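Side-chain contacts in SusD superfamily protein (Parabacteroides distasonis, PDB 3OTN), which probably binds nutrient glycans at the bacterial cell surface as a SusD-family outer-membrane protein: residues 28-33 with 249-254; 96-101 with 140-145; 299-304 with 415-420. All blocks are in the same frame, centred on the assembly; numbering follows the deposited sequence.

Contact 1 of 3, residues 28-33 with 249-254; sequences LKNTVF and FIYQVQ. With EDO (1,2-ethanediol), chain K.
Asn30 reaches from a short 3-10 turn toward Tyr251, whose hydroxyl takes a hydrogen bond from the asparagine amide in the protein interior. Starting at the backbone, CB of Asn30 rests on C1 of the bound 1,2-ethanediol (3.7 Å). CG turns anti to the carbonyl carbon (chi1 -73°), which carries the amide past the diol to the tyrosine. At the tip, ND2 donates to Tyr251 OH over 2.6 Å, a bent bond of 134° at the hydrogen, although the oxygen lies nearly in the amide plane. The amide comes to the rim of the phenol rather than over its face, and the two planes are steeply inclined, 77° apart. ND2 gives its second bond to a water, also at 2.6 Å; that water donates to Gln252 O and is hydrogen-bonded to O1 of the diol, so both N-H groups of the buried amide have acceptors.

Beside this polar link, Val253 makes the apolar one. Its CG2 meets Phe33 CB at 3.6 Å and sits near the plane of the phenylalanine ring, at the edge, while also touching Asn30 O. CG1, anti to the backbone N, faces the diol instead. The diol, probably a guest from the crystallisation liquor, is clasped by the backbone of Gln254: Gln254 N donates to O1 over 2.8 Å and O2 donates to Gln254 O over 2.7 Å.

Tyr251 also packs on Met121 and sets its ring edge-to-face with Phe120, both of helix 108-133. The contact thus ties the loop after helix 15-25 to the central strand of a small antiparallel sheet, at a classic beta bulge in which Ile250 and Tyr251 both face Tyr358.

Contact 2 of 3, residues 96-101 with 140-145; sequences ALQKLG and TTVQSE. With EDO (1,2-ethanediol), chain R; EDO (1,2-ethanediol), chain M.
The C-terminal end of helix 79-100 meets the loop that follows helix 108-133, and Gln98 reaches across to Val142 and Glu145 at the protein surface. With CG anti to the backbone N (chi1 -178°) and the chain extended beyond it, Gln98 stretches away from its helix toward the loop. Its amide nitrogen NE2 donates to Glu145 OE2 at 3.0 Å, a weak bond with an angle of only 123° at the hydrogen. The two side chains approach from opposite directions, and amide and carboxylate are twisted 44° against each other. Val142 lies crosswise to the glutamine: its CG2 touches Gln98 NE2 at 3.8 Å, whereas CG1 lies against Gln98 CD at 4.0 Å.

The helix and loop joined here belong to the mainly helical, TPR-related part of the SusD fold; Leu97 packs on Val118 and Arg122 of helix 108-133. On the loop side, Glu145 N bonds back to Val142 O in a short 3-10 turn, bringing both partners of Gln98 to the same place. An alanine at Gln98 is likely to leave the Glu145 carboxylate without this amide donor and open a gap beside the Val142 methyls. A 1,2-ethanediol also lies between the segments: its C1 touches Leu97 CB at 3.9 Å, and its O2 donates weakly to Thr140 O at 3.0 Å.

Contact 3 of 3, residues 299-304 with 415-420; sequences DKRTEE and YFDLCY
Arg301 lays one face of its guanidinium over CB of Phe416 and turns its edges to two aspartates, Asp299 and Asp417, forming a buried salt-bridge network between a 3-10 turn and the end of helix 403-418. Phe416 CB stands 3.6 Å above the guanidinium plane, over its centre. The phenylalanine ring leads away from there, its plane oblique to the guanidinium, and meets the ring of Phe295.

Asp299 is held side-on by NE and NH2, one to each oxygen. NH2 donates to Asp299 OD2 at 2.7 Å, almost in the guanidinium plane; NE donates to Asp299 OD1 at 2.9 Å, and both oxygens use their syn lone pairs. OD1 also takes the backbone N of Arg301 on its anti side at 2.8 Å, closing an Asx turn that fixes the carboxylate where the arginine can fold back onto it. The bend at chi3 (-62°) turns the guanidinium so that NH1 is presented to the helix.

Asp417 crosses the arginine at about a right angle, with carboxylate and guanidinium planes 66° apart. Its other oxygen, OD2, is bridged to Arg392, and NH1 of Arg301 has a further acceptor in Gln413, so the charges are probably well balanced in this interior setting. Arg301 NH1 donates to Asp417 OD1 at 2.7 Å in a salt bridge, on the anti side of that oxygen, which lies 19° out of the guanidinium plane.

Contact 2 is nested along the chain inside the loop closed by contact 1, whereas contact 3 opens only after both have closed. Helix 108-133 connects the first two: its flank packs on residues of 28-33 and 249-254 and on Leu97 of contact 2, although their centres are 22 Å apart. Contact 1 also joins the N-terminal starch-binding-associated region to the SusD-family region; contact 2 lies within the former and contact 3 within the latter, on opposite sides of the chain's centre, with centres 44 Å apart. Small molecules, probably from the crystallisation liquor, accompany all three, ethanediols at contacts 1 and 2 and an acetate about 4 Å from the Phe416 side chain.

Contact 1 of 3, residues 28-33 with 249-254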
loop_
_atom_site.group_PDB
_atom_site.type_symbol
_atom_site.label_atom_id
_atom_site.label_comp_id
_atom_site.label_asym_id
_atom_site.label_seq_id
_atom_site.Cartn_x
_atom_site.Cartn_y
_atom_site.Cartn_z
ATOM N N LEU A 28 14.519 4.604 -7.014
ATOM C CA LEU A 28 15.398 4.205 -5.910
ATOM C C LEU A 28 14.705 4.252 -4.568
ATOM O O LEU A 28 14.812 3.320 -3.772
ATOM C CB LEU A 28 16.658 5.077 -5.862
ATOM C CG LEU A 28 17.632 4.916 -7.024
ATOM C CD1 LEU A 28 18.790 5.930 -6.860
ATOM C CD2 LEU A 28 18.097 3.467 -7.125
ATOM N N LYS A 29 13.948 5.320 -4.339
ATOM C CA LYS A 29 13.299 5.498 -3.042
ATOM C C LYS A 29 11.941 4.782 -2.954
ATOM O O LYS A 29 11.222 4.940 -1.966
ATOM C CB LYS A 29 13.270 6.985 -2.636
ATOM C CG LYS A 29 14.656 7.505 -2.186
ATOM C CD LYS A 29 15.000 6.917 -0.815
ATOM C CE LYS A 29 16.260 7.457 -0.227
ATOM N NZ LYS A 29 17.364 7.084 -1.041
ATOM N N ASN A 30 11.612 3.943 -3.946
ATOM C CA ASN A 30 10.543 2.945 -3.788
ATOM C C ASN A 30 10.756 1.939 -2.622
ATOM O O ASN A 30 9.823 1.215 -2.238
ATOM C CB ASN A 30 10.323 2.142 -5.091
ATOM C CG ASN A 30 9.620 2.935 -6.193
ATOM O OD1 ASN A 30 9.628 4.195 -6.235
ATOM N ND2 ASN A 30 9.061 2.203 -7.140
ATOM N N THR A 31 11.979 1.869 -2.109
ATOM C CA THR A 31 12.288 1.154 -0.895
ATOM C C THR A 31 11.380 1.584 0.243
ATOM O O THR A 31 11.001 0.758 1.060
ATOM C CB THR A 31 13.739 1.358 -0.466
ATOM O OG1 THR A 31 13.972 2.772 -0.339
ATOM C CG2 THR A 31 14.704 0.735 -1.479
ATOM N N VAL A 32 10.944 2.838 0.258
ATOM C CA VAL A 32 10.092 3.327 1.373
ATOM C C VAL A 32 8.770 2.561 1.536
ATOM O O VAL A 32 8.226 2.479 2.648
ATOM C CB VAL A 32 9.799 4.859 1.261
ATOM C CG1 VAL A 32 8.758 5.142 0.161
ATOM C CG2 VAL A 32 9.346 5.413 2.593
ATOM N N PHE A 33 8.258 1.981 0.446
ATOM C CA PHE A 33 6.957 1.295 0.477
ATOM C C PHE A 33 7.051 -0.060 1.193
ATOM O O PHE A 33 6.014 -0.641 1.546
ATOM C CB PHE A 33 6.343 1.149 -0.933
ATOM C CG PHE A 33 6.244 2.459 -1.683
ATOM C CD1 PHE A 33 5.598 3.548 -1.107
ATOM C CD2 PHE A 33 6.797 2.608 -2.944
ATOM C CE1 PHE A 33 5.545 4.787 -1.762
ATOM C CE2 PHE A 33 6.750 3.839 -3.607
ATOM C CZ PHE A 33 6.142 4.930 -2.996
ATOM N N PHE A 249 -0.516 -8.182 -10.958
ATOM C CA PHE A 249 0.376 -7.151 -10.446
ATOM C C PHE A 249 0.636 -6.057 -11.482
ATOM O O PHE A 249 1.069 -6.325 -12.601
ATOM C CB PHE A 249 1.671 -7.719 -9.908
ATOM C CG PHE A 249 1.483 -8.758 -8.812
ATOM C CD1 PHE A 249 0.659 -8.513 -7.720
ATOM C CD2 PHE A 249 2.113 -9.998 -8.913
ATOM C CE1 PHE A 249 0.492 -9.477 -6.716
ATOM C CE2 PHE A 249 1.973 -10.948 -7.935
ATOM C CZ PHE A 249 1.161 -10.701 -6.824
ATOM N N ILE A 250 0.390 -4.821 -11.061
ATOM C CA ILE A 250 0.480 -3.620 -11.923
ATOM C C ILE A 250 1.727 -2.817 -11.566
ATOM O O ILE A 250 2.524 -2.457 -12.455
ATOM C CB ILE A 250 -0.808 -2.745 -11.782
ATOM C CG1 ILE A 250 -2.030 -3.529 -12.254
ATOM C CG2 ILE A 250 -0.707 -1.453 -12.640
ATOM C CD1 ILE A 250 -3.350 -2.876 -11.869
ATOM N N TYR A 251 1.912 -2.553 -10.282
ATOM C CA TYR A 251 3.153 -1.923 -9.806
ATOM C C TYR A 251 3.562 -2.511 -8.448
ATOM O O TYR A 251 2.736 -2.649 -7.558
ATOM C CB TYR A 251 2.968 -0.389 -9.751
ATOM C CG TYR A 251 4.285 0.305 -9.703
ATOM C CD1 TYR A 251 5.088 0.372 -10.835
ATOM C CD2 TYR A 251 4.770 0.839 -8.509
ATOM C CE1 TYR A 251 6.356 0.978 -10.789
ATOM C CE2 TYR A 251 6.033 1.456 -8.448
ATOM C CZ TYR A 251 6.822 1.511 -9.570
ATOM O OH TYR A 251 8.050 2.093 -9.493
ATOM N N GLN A 252 4.841 -2.828 -8.288
ATOM C CA GLN A 252 5.306 -3.493 -7.106
ATOM C C GLN A 252 6.663 -2.963 -6.676
ATOM O O GLN A 252 7.452 -2.503 -7.488
ATOM C CB GLN A 252 5.480 -4.999 -7.411
ATOM C CG GLN A 252 4.209 -5.755 -7.791
ATOM C CD GLN A 252 4.367 -7.238 -7.647
ATOM O OE1 GLN A 252 5.070 -7.874 -8.444
ATOM N NE2 GLN A 252 3.711 -7.819 -6.626
ATOM N N VAL A 253 6.956 -3.128 -5.396
ATOM C CA VAL A 253 8.299 -3.025 -4.889
ATOM C C VAL A 253 9.045 -4.307 -5.280
ATOM O O VAL A 253 8.523 -5.414 -5.090
ATOM C CB VAL A 253 8.341 -2.868 -3.387
ATOM C CG1 VAL A 253 9.769 -2.723 -2.953
ATOM C CG2 VAL A 253 7.548 -1.588 -2.937
ATOM N N GLN A 254 10.254 -4.157 -5.812
ATOM C CA GLN A 254 11.020 -5.288 -6.386
ATOM C C GLN A 254 11.982 -5.873 -5.369
ATOM O O GLN A 254 12.819 -5.158 -4.777
ATOM C CB GLN A 254 11.815 -4.879 -7.631
ATOM C CG GLN A 254 10.970 -4.170 -8.736
ATOM C CD GLN A 254 9.886 -5.051 -9.308
ATOM O OE1 GLN A 254 8.701 -4.658 -9.417
ATOM N NE2 GLN A 254 10.254 -6.238 -9.644
HETATM C C1 EDO K . 12.445 -0.924 -5.310
HETATM O O1 EDO K . 11.467 -1.609 -6.139
HETATM C C2 EDO K . 13.592 -1.864 -4.907
HETATM O O2 EDO K . 13.126 -2.688 -3.829
HETATM O O HOH W 1 9.656 -0.256 -7.690
#

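Contact 2 of 3, residues 96-101 with 140-145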
loop_
_atom_site.group_PDB
_atom_site.type_symbol
_atom_site.label_atom_id
_atom_site.label_comp_id
_atom_site.label_asym_id
_atom_site.label_seq_id
_atom_site.Cartn_x
_atom_site.Cartn_y
_atom_site.Cartn_z
ATOM N N ALA A 96 15.860 14.612 -12.030
ATOM C CA ALA A 96 15.654 13.777 -13.212
ATOM C C ALA A 96 14.856 14.515 -14.308
ATOM O O ALA A 96 15.257 14.515 -15.486
ATOM C CB ALA A 96 14.918 12.451 -12.799
ATOM N N LEU A 97 13.755 15.168 -13.924
ATOM C CA LEU A 97 12.935 15.902 -14.885
ATOM C C LEU A 97 13.673 17.110 -15.455
ATOM O O LEU A 97 13.527 17.411 -16.642
ATOM C CB LEU A 97 11.585 16.302 -14.300
ATOM C CG LEU A 97 10.581 15.163 -14.045
ATOM C CD1 LEU A 97 9.387 15.592 -13.147
ATOM C CD2 LEU A 97 10.146 14.547 -15.354
ATOM N N GLN A 98 14.466 17.797 -14.637
ATOM C CA GLN A 98 15.248 18.947 -15.134
ATOM C C GLN A 98 16.269 18.467 -16.152
ATOM O O GLN A 98 16.342 19.004 -17.247
ATOM C CB GLN A 98 15.971 19.668 -14.012
ATOM C CG GLN A 98 16.751 20.903 -14.481
ATOM C CD GLN A 98 17.767 21.407 -13.472
ATOM O OE1 GLN A 98 18.728 20.709 -13.129
ATOM N NE2 GLN A 98 17.594 22.641 -13.036
ATOM N N LYS A 99 17.004 17.401 -15.820
ATOM C CA LYS A 99 18.037 16.896 -16.729
ATOM C C LYS A 99 17.464 16.234 -17.993
ATOM O O LYS A 99 17.979 16.459 -19.109
ATOM C CB LYS A 99 19.047 16.001 -16.010
ATOM C CG LYS A 99 19.865 16.702 -14.867
ATOM C CD LYS A 99 20.761 17.799 -15.430
ATOM C CE LYS A 99 21.811 18.325 -14.427
ATOM N NZ LYS A 99 22.132 19.737 -14.803
ATOM N N LEU A 100 16.388 15.465 -17.851
ATOM C CA LEU A 100 15.723 14.858 -19.029
ATOM C C LEU A 100 15.267 15.890 -20.075
ATOM O O LEU A 100 15.312 15.616 -21.282
ATOM C CB LEU A 100 14.567 13.941 -18.627
ATOM C CG LEU A 100 15.036 12.613 -18.000
ATOM C CD1 LEU A 100 13.884 11.910 -17.254
ATOM C CD2 LEU A 100 15.662 11.674 -19.056
ATOM N N GLY A 101 14.842 17.070 -19.613
ATOM C CA GLY A 101 14.433 18.164 -20.487
ATOM C C GLY A 101 15.562 18.824 -21.251
ATOM O O GLY A 101 15.302 19.560 -22.185
ATOM N N THR A 140 8.718 21.173 -6.440
ATOM C CA THR A 140 8.897 20.642 -7.783
ATOM C C THR A 140 10.149 21.196 -8.446
ATOM O O THR A 140 10.356 20.955 -9.635
ATOM C CB THR A 140 7.675 20.999 -8.695
ATOM O OG1 THR A 140 7.505 22.410 -8.724
ATOM C CG2 THR A 140 6.402 20.362 -8.171
ATOM N N THR A 141 10.976 21.943 -7.718
ATOM C CA THR A 141 12.190 22.511 -8.296
ATOM C C THR A 141 13.386 21.892 -7.593
ATOM O O THR A 141 13.278 21.446 -6.455
ATOM C CB THR A 141 12.231 24.075 -8.204
ATOM O OG1 THR A 141 12.667 24.485 -6.914
ATOM C CG2 THR A 141 10.879 24.675 -8.465
ATOM N N VAL A 142 14.525 21.864 -8.285
ATOM C CA VAL A 142 15.738 21.323 -7.718
ATOM C C VAL A 142 16.118 22.196 -6.513
ATOM O O VAL A 142 15.813 23.403 -6.484
ATOM C CB VAL A 142 16.872 21.185 -8.780
ATOM C CG1 VAL A 142 16.380 20.260 -9.937
ATOM C CG2 VAL A 142 17.319 22.549 -9.293
ATOM N N GLN A 143 16.737 21.572 -5.511
ATOM C CA GLN A 143 17.008 22.243 -4.226
ATOM C C GLN A 143 17.815 23.520 -4.320
ATOM O O GLN A 143 17.520 24.474 -3.608
ATOM C CB GLN A 143 17.675 21.291 -3.225
ATOM C CG GLN A 143 16.771 20.162 -2.771
ATOM C CD GLN A 143 17.406 19.298 -1.690
ATOM O OE1 GLN A 143 18.361 19.709 -1.021
ATOM N NE2 GLN A 143 16.864 18.101 -1.499
ATOM N N SER A 144 18.824 23.541 -5.191
ATOM C CA SER A 144 19.654 24.734 -5.386
ATOM C C SER A 144 18.875 25.920 -5.973
ATOM O O SER A 144 19.300 27.055 -5.833
ATOM C CB SER A 144 20.901 24.427 -6.259
ATOM O OG SER A 144 20.588 24.138 -7.634
ATOM N N GLU A 145 17.735 25.657 -6.612
ATOM C CA GLU A 145 16.926 26.722 -7.219
ATOM C C GLU A 145 15.728 27.113 -6.371
ATOM O O GLU A 145 14.953 27.958 -6.788
ATOM C CB GLU A 145 16.481 26.313 -8.619
ATOM C CG GLU A 145 17.655 26.145 -9.559
ATOM C CD GLU A 145 17.246 25.718 -10.955
ATOM O OE1 GLU A 145 16.062 25.881 -11.324
ATOM O OE2 GLU A 145 18.128 25.213 -11.686
HETATM C C1 EDO R . 11.547 19.649 -12.241
HETATM O O1 EDO R . 12.714 20.449 -12.116
HETATM C C2 EDO R . 10.388 20.516 -12.711
HETATM O O2 EDO R . 9.147 19.978 -12.240
HETATM C C1 EDO M . 12.931 18.015 -1.980
HETATM O O1 EDO M . 14.001 18.784 -2.558
HETATM C C2 EDO M . 13.426 16.938 -1.031
HETATM O O2 EDO M . 14.108 17.427 0.137
#

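Contact 3 of 3, residues 299-304 with 415-420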
loop_
_atom_site.group_PDB
_atom_site.type_symbol
_atom_site.label_atom_id
_atom_site.label_comp_id
_atom_site.label_asym_id
_atom_site.label_seq_id
_atom_site.Cartn_x
_atom_site.Cartn_y
_atom_site.Cartn_z
ATOM N N ASP A 299 -15.886 -18.832 4.114
ATOM C CA ASP A 299 -14.948 -18.058 3.255
ATOM C C ASP A 299 -13.636 -18.847 3.055
ATOM O O ASP A 299 -12.995 -19.273 4.028
ATOM C CB ASP A 299 -14.686 -16.696 3.901
ATOM C CG ASP A 299 -14.120 -15.662 2.935
ATOM O OD1 ASP A 299 -13.142 -15.963 2.250
ATOM O OD2 ASP A 299 -14.625 -14.515 2.918
ATOM N N LYS A 300 -13.242 -19.071 1.804
ATOM C CA LYS A 300 -11.952 -19.690 1.520
ATOM C C LYS A 300 -10.773 -18.959 2.184
ATOM O O LYS A 300 -9.803 -19.598 2.588
ATOM C CB LYS A 300 -11.714 -19.806 0.022
ATOM C CG LYS A 300 -10.436 -20.529 -0.354
ATOM C CD LYS A 300 -10.373 -20.824 -1.855
ATOM C CE LYS A 300 -9.091 -21.548 -2.259
ATOM N NZ LYS A 300 -9.096 -21.920 -3.676
ATOM N N ARG A 301 -10.849 -17.631 2.299
ATOM C CA ARG A 301 -9.737 -16.851 2.844
ATOM C C ARG A 301 -9.384 -17.212 4.287
ATOM O O ARG A 301 -8.212 -17.062 4.694
ATOM C CB ARG A 301 -10.018 -15.344 2.704
ATOM C CG ARG A 301 -9.998 -14.903 1.213
ATOM C CD ARG A 301 -10.648 -13.580 0.877
ATOM N NE ARG A 301 -12.080 -13.511 1.157
ATOM C CZ ARG A 301 -12.911 -12.609 0.628
ATOM N NH1 ARG A 301 -12.467 -11.642 -0.190
ATOM N NH2 ARG A 301 -14.198 -12.645 0.951
ATOM N N THR A 302 -10.374 -17.707 5.047
ATOM C CA THR A 302 -10.142 -18.129 6.434
ATOM C C THR A 302 -9.885 -19.640 6.588
ATOM O O THR A 302 -9.781 -20.146 7.709
ATOM C CB THR A 302 -11.308 -17.676 7.359
ATOM O OG1 THR A 302 -12.542 -18.141 6.798
ATOM C CG2 THR A 302 -11.308 -16.149 7.477
ATOM N N GLU A 303 -9.754 -20.362 5.485
ATOM C CA GLU A 303 -9.347 -21.768 5.566
ATOM C C GLU A 303 -7.849 -21.822 5.848
ATOM O O GLU A 303 -7.085 -20.923 5.442
ATOM C CB GLU A 303 -9.691 -22.532 4.293
ATOM C CG GLU A 303 -11.189 -22.595 4.044
ATOM C CD GLU A 303 -11.560 -23.349 2.768
ATOM O OE1 GLU A 303 -10.659 -23.855 2.060
ATOM O OE2 GLU A 303 -12.774 -23.414 2.481
ATOM N N GLU A 304 -7.449 -22.863 6.564
ATOM C CA GLU A 304 -6.073 -23.009 7.024
ATOM C C GLU A 304 -5.103 -22.873 5.860
ATOM O O GLU A 304 -5.259 -23.539 4.843
ATOM C CB GLU A 304 -5.868 -24.369 7.700
ATOM C CG GLU A 304 -4.450 -24.626 8.253
ATOM C CD GLU A 304 -4.035 -23.666 9.385
ATOM O OE1 GLU A 304 -4.902 -23.147 10.107
ATOM O OE2 GLU A 304 -2.809 -23.500 9.559
ATOM N N TYR A 415 -11.830 -4.957 2.584
ATOM C CA TYR A 415 -11.282 -5.386 3.860
ATOM C C TYR A 415 -10.825 -6.855 3.765
ATOM O O TYR A 415 -9.697 -7.195 4.128
ATOM C CB TYR A 415 -12.303 -5.273 4.993
ATOM C CG TYR A 415 -12.396 -3.893 5.646
ATOM C CD1 TYR A 415 -12.911 -2.795 4.956
ATOM C CD2 TYR A 415 -12.024 -3.709 6.973
ATOM C CE1 TYR A 415 -13.049 -1.541 5.569
ATOM C CE2 TYR A 415 -12.150 -2.476 7.585
ATOM C CZ TYR A 415 -12.668 -1.406 6.900
ATOM O OH TYR A 415 -12.756 -0.201 7.534
ATOM N N PHE A 416 -11.706 -7.705 3.262
ATOM C CA PHE A 416 -11.461 -9.134 3.281
ATOM C C PHE A 416 -10.402 -9.595 2.293
ATOM O O PHE A 416 -9.618 -10.493 2.637
ATOM C CB PHE A 416 -12.735 -9.927 3.098
ATOM C CG PHE A 416 -13.778 -9.705 4.212
ATOM C CD1 PHE A 416 -13.417 -9.736 5.567
ATOM C CD2 PHE A 416 -15.101 -9.519 3.893
ATOM C CE1 PHE A 416 -14.391 -9.548 6.571
ATOM C CE2 PHE A 416 -16.078 -9.335 4.889
ATOM C CZ PHE A 416 -15.708 -9.356 6.224
ATOM N N ASP A 417 -10.406 -9.040 1.087
ATOM C CA ASP A 417 -9.499 -9.474 0.023
ATOM C C ASP A 417 -8.152 -8.768 0.055
ATOM O O ASP A 417 -7.117 -9.384 -0.254
ATOM C CB ASP A 417 -10.127 -9.293 -1.368
ATOM C CG ASP A 417 -9.916 -10.495 -2.261
ATOM O OD1 ASP A 417 -10.373 -11.570 -1.826
ATOM O OD2 ASP A 417 -9.290 -10.379 -3.353
ATOM N N LEU A 418 -8.165 -7.482 0.410
ATOM C CA LEU A 418 -6.936 -6.688 0.449
ATOM C C LEU A 418 -6.301 -6.501 1.843
ATOM O O LEU A 418 -5.430 -5.649 2.021
ATOM C CB LEU A 418 -7.193 -5.325 -0.203
ATOM C CG LEU A 418 -7.928 -5.396 -1.560
ATOM C CD1 LEU A 418 -8.204 -3.983 -2.069
ATOM C CD2 LEU A 418 -7.085 -6.192 -2.563
ATOM N N CYS A 419 -6.719 -7.273 2.838
ATOM C CA CYS A 419 -6.196 -7.068 4.178
ATOM C C CYS A 419 -4.678 -7.201 4.251
ATOM O O CYS A 419 -4.106 -8.083 3.620
ATOM C CB CYS A 419 -6.820 -8.046 5.178
ATOM S SG CYS A 419 -6.741 -9.818 4.699
ATOM N N TYR A 420 -4.071 -6.328 5.058
ATOM C CA TYR A 420 -2.655 -6.326 5.366
ATOM C C TYR A 420 -1.783 -5.990 4.176
ATOM O O TYR A 420 -0.597 -6.335 4.178
ATOM C CB TYR A 420 -2.236 -7.639 6.055
ATOM C CG TYR A 420 -3.176 -7.941 7.237
ATOM C CD1 TYR A 420 -3.270 -7.057 8.304
ATOM C CD2 TYR A 420 -3.990 -9.054 7.242
ATOM C CE1 TYR A 420 -4.143 -7.293 9.367
ATOM C CE2 TYR A 420 -4.885 -9.297 8.304
ATOM C CZ TYR A 420 -4.947 -8.404 9.358
ATOM O OH TYR A 420 -5.802 -8.612 10.431
#